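Local coordinates for protein rutinosidase (Aspergillus niger, PDB 6I1A) that hydrolyses glycosidic bonds as a secreted family 5 glycoside hydrolase, a rutinosidase also classed as an exo-1,3-beta-glucanase, at residues D16-G28 with S329-K341. Numbering follows the deposited sequence. Where two conformers were deposited one is given.
Sequences DWRTFKGNGVNLG and SSFSQGSSYWTAK. With EDO (1,2-ethanediol), chain J; EDO (1,2-ethanediol), chain L; EDO (1,2-ethanediol), chain Q.
Asn26 crosses the indole of Trp338 at about a right angle, Asn26 CG standing 3.3 Å from Trp338 CE3, with amide and ring planes 47° apart. An asparagine suits this buried place because both ends of its short amide find partners: ND2 gives a nearly straight hydrogen bond to Tyr337 O (3.1 Å), which it meets from well above the carbonyl plane, and another to Gly302 O, while OD1 accepts from Arg92. Tyr337 O also takes the backbone N-H of Asn26, so one carbonyl grips the residue twice. Farther along the same indole, Trp338 CH2 lies 3.7 Å from CA of Gly28, where the absence of a side chain leaves room for the ring. The cis peptide after Trp338 turns the chain here, and Thr339 OG1 accepts from Gly28 N at 3.0 Å. Strands 22-26 and 334-337 run parallel as the first and last of the family's TIM barrel, and their pairing closes it; strands 90-95 and 299-308 flank the pair. Gly24 lets the backbones approach closely opposite Ser336, whose small CB fits against it and whose OG hydrogen-bonds to Gly302 O. Beyond, in the conformer given, Val25 points CG2, anti to the backbone N, at Ala340 CB (3.8 Å), which Leu27 CD2 also touches. At the other end, Lys21 bends at chi2 and chi4 to bring NZ to Ser329 O (2.9 Å) and Ser332 O (3.0 Å), a long flexible amine well matched to carbonyls near the C-terminal end of helix 317-331; a water joins it to Ser330 O.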
loop_
_atom_site.group_PDB
_atom_site.type_symbol
_atom_site.label_atom_id
_atom_site.label_comp_id
_atom_site.label_asym_id
_atom_site.label_seq_id
_atom_site.Cartn_x
_atom_site.Cartn_y
_atom_site.Cartn_z
ATOM N N ASP A 16 -6.602 -6.898 30.895
ATOM C CA ASP A 16 -7.446 -6.073 30.050
ATOM C C ASP A 16 -6.538 -5.520 28.963
ATOM O O ASP A 16 -5.701 -4.711 29.254
ATOM C CB ASP A 16 -8.091 -4.940 30.837
ATOM C CG ASP A 16 -9.026 -4.112 30.020
ATOM O OD1 ASP A 16 -9.059 -4.214 28.805
ATOM O OD2 ASP A 16 -9.780 -3.321 30.645
ATOM N N TRP A 17 -6.657 -6.051 27.749
ATOM C CA TRP A 17 -5.768 -5.585 26.660
ATOM C C TRP A 17 -5.929 -4.088 26.406
ATOM O O TRP A 17 -5.137 -3.522 25.634
ATOM C CB TRP A 17 -6.015 -6.406 25.391
ATOM C CG TRP A 17 -5.170 -7.641 25.346
ATOM C CD1 TRP A 17 -5.542 -8.938 25.580
ATOM C CD2 TRP A 17 -3.773 -7.704 25.002
ATOM N NE1 TRP A 17 -4.485 -9.784 25.465
ATOM C CE2 TRP A 17 -3.390 -9.056 25.057
ATOM C CE3 TRP A 17 -2.788 -6.746 24.655
ATOM C CZ2 TRP A 17 -2.077 -9.483 24.832
ATOM C CZ3 TRP A 17 -1.495 -7.172 24.400
ATOM C CH2 TRP A 17 -1.160 -8.538 24.423
ATOM N N ARG A 18 -6.995 -3.429 26.876
ATOM C CA ARG A 18 -7.134 -1.976 26.693
ATOM C C ARG A 18 -6.118 -1.214 27.545
ATOM O O ARG A 18 -5.840 -0.044 27.206
ATOM C CB ARG A 18 -8.577 -1.524 26.986
ATOM C CG ARG A 18 -9.563 -1.969 25.928
ATOM C CD ARG A 18 -11.027 -1.696 26.334
ATOM N NE ARG A 18 -11.990 -2.332 25.418
ATOM C CZ ARG A 18 -12.180 -1.903 24.212
ATOM N NH1 ARG A 18 -11.573 -0.803 23.777
ATOM N NH2 ARG A 18 -13.043 -2.517 23.405
ATOM N N THR A 19 -5.682 -1.781 28.639
ATOM C CA THR A 19 -4.740 -1.076 29.547
ATOM C C THR A 19 -3.367 -1.740 29.549
ATOM O O THR A 19 -2.380 -1.073 29.941
ATOM C CB THR A 19 -5.350 -0.967 30.945
ATOM O OG1 THR A 19 -5.564 -2.244 31.527
ATOM C CG2 THR A 19 -6.645 -0.199 30.881
ATOM N N PHE A 20 -3.279 -3.019 29.240
ATOM C CA PHE A 20 -2.004 -3.780 29.304
ATOM C C PHE A 20 -1.077 -3.271 28.212
ATOM O O PHE A 20 -1.465 -3.090 27.057
ATOM C CB PHE A 20 -2.320 -5.259 29.143
ATOM C CG PHE A 20 -1.104 -6.143 29.136
ATOM C CD1 PHE A 20 -0.523 -6.550 30.312
ATOM C CD2 PHE A 20 -0.531 -6.539 27.939
ATOM C CE1 PHE A 20 0.626 -7.340 30.319
ATOM C CE2 PHE A 20 0.595 -7.346 27.942
ATOM C CZ PHE A 20 1.168 -7.752 29.126
ATOM N N LYS A 21 0.189 -3.120 28.554
ATOM C CA LYS A 21 1.281 -2.793 27.617
ATOM C C LYS A 21 2.401 -3.801 27.835
ATOM O O LYS A 21 2.677 -4.205 28.950
ATOM C CB LYS A 21 1.802 -1.402 27.843
ATOM C CG LYS A 21 0.757 -0.325 27.535
ATOM C CD LYS A 21 1.004 0.441 26.286
ATOM C CE LYS A 21 0.441 1.849 26.341
ATOM N NZ LYS A 21 -0.159 2.240 25.051
ATOM N N GLY A 22 2.998 -4.254 26.749
ATOM C CA GLY A 22 4.164 -5.114 26.906
ATOM C C GLY A 22 4.952 -5.241 25.639
ATOM O O GLY A 22 4.416 -5.158 24.538
ATOM N N ASN A 23 6.277 -5.412 25.788
ATOM C CA ASN A 23 7.194 -5.718 24.667
ATOM C C ASN A 23 7.544 -7.192 24.794
ATOM O O ASN A 23 7.966 -7.670 25.866
ATOM C CB ASN A 23 8.447 -4.832 24.678
ATOM C CG ASN A 23 8.115 -3.358 24.441
ATOM O OD1 ASN A 23 7.060 -3.030 23.936
ATOM N ND2 ASN A 23 9.047 -2.484 24.811
ATOM N N GLY A 24 7.352 -7.892 23.704
ATOM C CA GLY A 24 7.498 -9.337 23.648
ATOM C C GLY A 24 8.389 -9.827 22.542
ATOM O O GLY A 24 9.018 -9.081 21.768
ATOM N N VAL A 25 8.422 -11.136 22.434
ATOM C CA VAL A 25 9.060 -11.846 21.328
ATOM C C VAL A 25 8.207 -13.047 20.902
ATOM O O VAL A 25 7.538 -13.679 21.749
ATOM C CB VAL A 25 10.499 -12.232 21.748
ATOM C CG1 VAL A 25 10.544 -13.359 22.758
ATOM C CG2 VAL A 25 11.346 -12.535 20.542
ATOM N N ASN A 26 8.356 -13.400 19.640
ATOM C CA ASN A 26 7.872 -14.691 19.133
ATOM C C ASN A 26 8.892 -15.763 19.407
ATOM O O ASN A 26 10.102 -15.523 19.311
ATOM C CB ASN A 26 7.638 -14.661 17.639
ATOM C CG ASN A 26 6.382 -13.878 17.293
ATOM O OD1 ASN A 26 5.298 -14.494 17.260
ATOM N ND2 ASN A 26 6.483 -12.557 17.120
ATOM N N LEU A 27 8.407 -16.945 19.781
ATOM C CA LEU A 27 9.239 -18.162 19.822
ATOM C C LEU A 27 8.978 -18.913 18.520
ATOM O O LEU A 27 8.497 -20.085 18.533
ATOM C CB LEU A 27 8.957 -18.962 21.092
ATOM C CG LEU A 27 9.121 -18.280 22.421
ATOM C CD1 LEU A 27 8.863 -19.229 23.574
ATOM C CD2 LEU A 27 10.494 -17.625 22.582
ATOM N N GLY A 28 9.232 -18.295 17.380
ATOM C CA GLY A 28 9.008 -18.909 16.091
ATOM C C GLY A 28 10.060 -19.925 15.724
ATOM O O GLY A 28 11.146 -19.948 16.297
ATOM N N SER A 329 4.409 0.782 21.172
ATOM C CA SER A 329 3.865 0.863 22.546
ATOM C C SER A 329 3.155 2.207 22.806
ATOM O O SER A 329 2.482 2.291 23.874
ATOM C CB SER A 329 4.928 0.529 23.543
ATOM O OG SER A 329 5.957 1.467 23.445
ATOM N N SER A 330 3.305 3.154 21.932
ATOM C CA SER A 330 2.644 4.483 22.037
ATOM C C SER A 330 1.295 4.471 21.344
ATOM O O SER A 330 0.297 4.867 21.967
ATOM C CB SER A 330 3.494 5.574 21.559
ATOM O OG SER A 330 2.869 6.801 21.909
ATOM N N PHE A 331 1.242 3.940 20.137
ATOM C CA PHE A 331 0.005 3.977 19.328
ATOM C C PHE A 331 -0.774 2.666 19.441
ATOM O O PHE A 331 -1.924 2.624 18.870
ATOM C CB PHE A 331 0.323 4.281 17.883
ATOM C CG PHE A 331 0.916 5.655 17.730
ATOM C CD1 PHE A 331 0.157 6.773 17.996
ATOM C CD2 PHE A 331 2.214 5.810 17.302
ATOM C CE1 PHE A 331 0.738 8.033 17.913
ATOM C CE2 PHE A 331 2.770 7.070 17.202
ATOM C CZ PHE A 331 2.016 8.164 17.478
ATOM N N SER A 332 -0.258 1.679 20.130
ATOM C CA SER A 332 -0.966 0.409 20.337
ATOM C C SER A 332 -0.514 -0.150 21.681
ATOM O O SER A 332 0.082 0.592 22.513
ATOM C CB SER A 332 -0.769 -0.494 19.134
ATOM O OG SER A 332 0.539 -0.533 18.599
ATOM N N GLN A 333 -0.727 -1.430 21.964
ATOM C CA GLN A 333 -0.414 -1.975 23.291
ATOM C C GLN A 333 0.969 -2.618 23.399
ATOM O O GLN A 333 1.191 -3.355 24.310
ATOM C CB GLN A 333 -1.491 -2.971 23.729
ATOM C CG GLN A 333 -2.917 -2.462 23.588
ATOM C CD GLN A 333 -3.148 -1.168 24.323
ATOM O OE1 GLN A 333 -2.829 -1.083 25.534
ATOM N NE2 GLN A 333 -3.690 -0.211 23.642
ATOM N N GLY A 334 1.803 -2.434 22.421
ATOM C CA GLY A 334 3.116 -3.063 22.391
ATOM C C GLY A 334 3.261 -3.943 21.175
ATOM O O GLY A 334 2.515 -3.808 20.204
ATOM N N SER A 335 4.238 -4.811 21.229
ATOM C CA SER A 335 4.628 -5.594 20.061
ATOM C C SER A 335 5.380 -6.846 20.497
ATOM O O SER A 335 5.922 -6.892 21.601
ATOM C CB SER A 335 5.439 -4.763 19.088
ATOM O OG SER A 335 6.649 -4.304 19.726
ATOM N N SER A 336 5.491 -7.770 19.558
ATOM C CA SER A 336 6.358 -8.946 19.739
ATOM C C SER A 336 7.168 -9.182 18.479
ATOM O O SER A 336 6.636 -9.349 17.387
ATOM C CB SER A 336 5.631 -10.236 20.181
ATOM O OG SER A 336 4.477 -10.519 19.450
ATOM N N TYR A 337 8.494 -9.165 18.621
ATOM C CA TYR A 337 9.438 -9.240 17.497
ATOM C C TYR A 337 9.486 -10.646 16.948
ATOM O O TYR A 337 9.396 -11.637 17.691
ATOM C CB TYR A 337 10.833 -8.835 18.007
ATOM C CG TYR A 337 11.767 -8.413 16.913
ATOM C CD1 TYR A 337 11.775 -7.112 16.482
ATOM C CD2 TYR A 337 12.609 -9.307 16.288
ATOM C CE1 TYR A 337 12.620 -6.698 15.478
ATOM C CE2 TYR A 337 13.427 -8.915 15.214
ATOM C CZ TYR A 337 13.402 -7.603 14.810
ATOM O OH TYR A 337 14.202 -7.187 13.767
ATOM N N TRP A 338 9.674 -10.750 15.639
ATOM C CA TRP A 338 9.939 -12.035 14.958
ATOM C C TRP A 338 11.441 -12.061 14.711
ATOM O O TRP A 338 11.868 -11.361 13.790
ATOM C CB TRP A 338 9.167 -12.194 13.649
ATOM C CG TRP A 338 9.259 -13.590 13.109
ATOM C CD1 TRP A 338 10.221 -14.168 12.336
ATOM C CD2 TRP A 338 8.333 -14.648 13.449
ATOM N NE1 TRP A 338 9.925 -15.491 12.123
ATOM C CE2 TRP A 338 8.779 -15.806 12.808
ATOM C CE3 TRP A 338 7.129 -14.706 14.177
ATOM C CZ2 TRP A 338 8.090 -17.025 12.858
ATOM C CZ3 TRP A 338 6.470 -15.906 14.253
ATOM C CH2 TRP A 338 6.931 -17.036 13.606
ATOM N N THR A 339 12.233 -12.847 15.431
ATOM C CA THR A 339 11.875 -13.884 16.408
ATOM C C THR A 339 12.990 -14.018 17.424
ATOM O O THR A 339 14.092 -13.388 17.273
ATOM C CB THR A 339 11.577 -15.168 15.642
ATOM O OG1 THR A 339 11.153 -16.194 16.551
ATOM C CG2 THR A 339 12.745 -15.700 14.838
ATOM N N ALA A 340 12.801 -14.806 18.482
ATOM C CA ALA A 340 13.787 -14.910 19.563
ATOM C C ALA A 340 15.131 -15.424 19.041
ATOM O O ALA A 340 16.180 -14.806 19.423
ATOM C CB ALA A 340 13.257 -15.858 20.615
ATOM N N LYS A 341 15.132 -16.473 18.261
ATOM C CA LYS A 341 16.360 -17.188 17.869
ATOM C C LYS A 341 16.283 -17.447 16.384
ATOM O O LYS A 341 15.382 -18.120 15.927
ATOM C CB LYS A 341 16.415 -18.482 18.686
ATOM C CG LYS A 341 17.780 -18.935 19.111
ATOM C CD LYS A 341 17.613 -19.753 20.362
ATOM C CE LYS A 341 18.916 -20.201 20.895
ATOM N NZ LYS A 341 18.732 -21.452 21.634
HETATM C C1 EDO J . -10.136 -6.246 25.500
HETATM O O1 EDO J . -10.859 -5.760 24.446
HETATM C C2 EDO J . -10.919 -6.193 26.806
HETATM O O2 EDO J . -11.228 -4.856 27.243
HETATM C C1 EDO L . 12.331 -5.305 25.442
HETATM O O1 EDO L . 13.315 -6.079 24.897
HETATM C C2 EDO L . 12.670 -3.884 25.572
HETATM O O2 EDO L . 11.487 -3.163 25.984
HETATM C C1 EDO Q . 5.462 8.206 19.972
HETATM O O1 EDO Q . 5.039 8.182 21.316
HETATM C C2 EDO Q . 6.463 7.194 19.603
HETATM O O2 EDO Q . 7.719 7.510 20.203
HETATM O O HOH W 1 -0.038 5.102 24.888
HETATM O O HOH W 2 6.405 -2.159 21.426
HETATM O O HOH W 3 8.414 0.353 24.423
HETATM O O HOH W 4 8.629 -6.254 19.782
HETATM O O HOH W 5 12.960 -18.175 17.287
#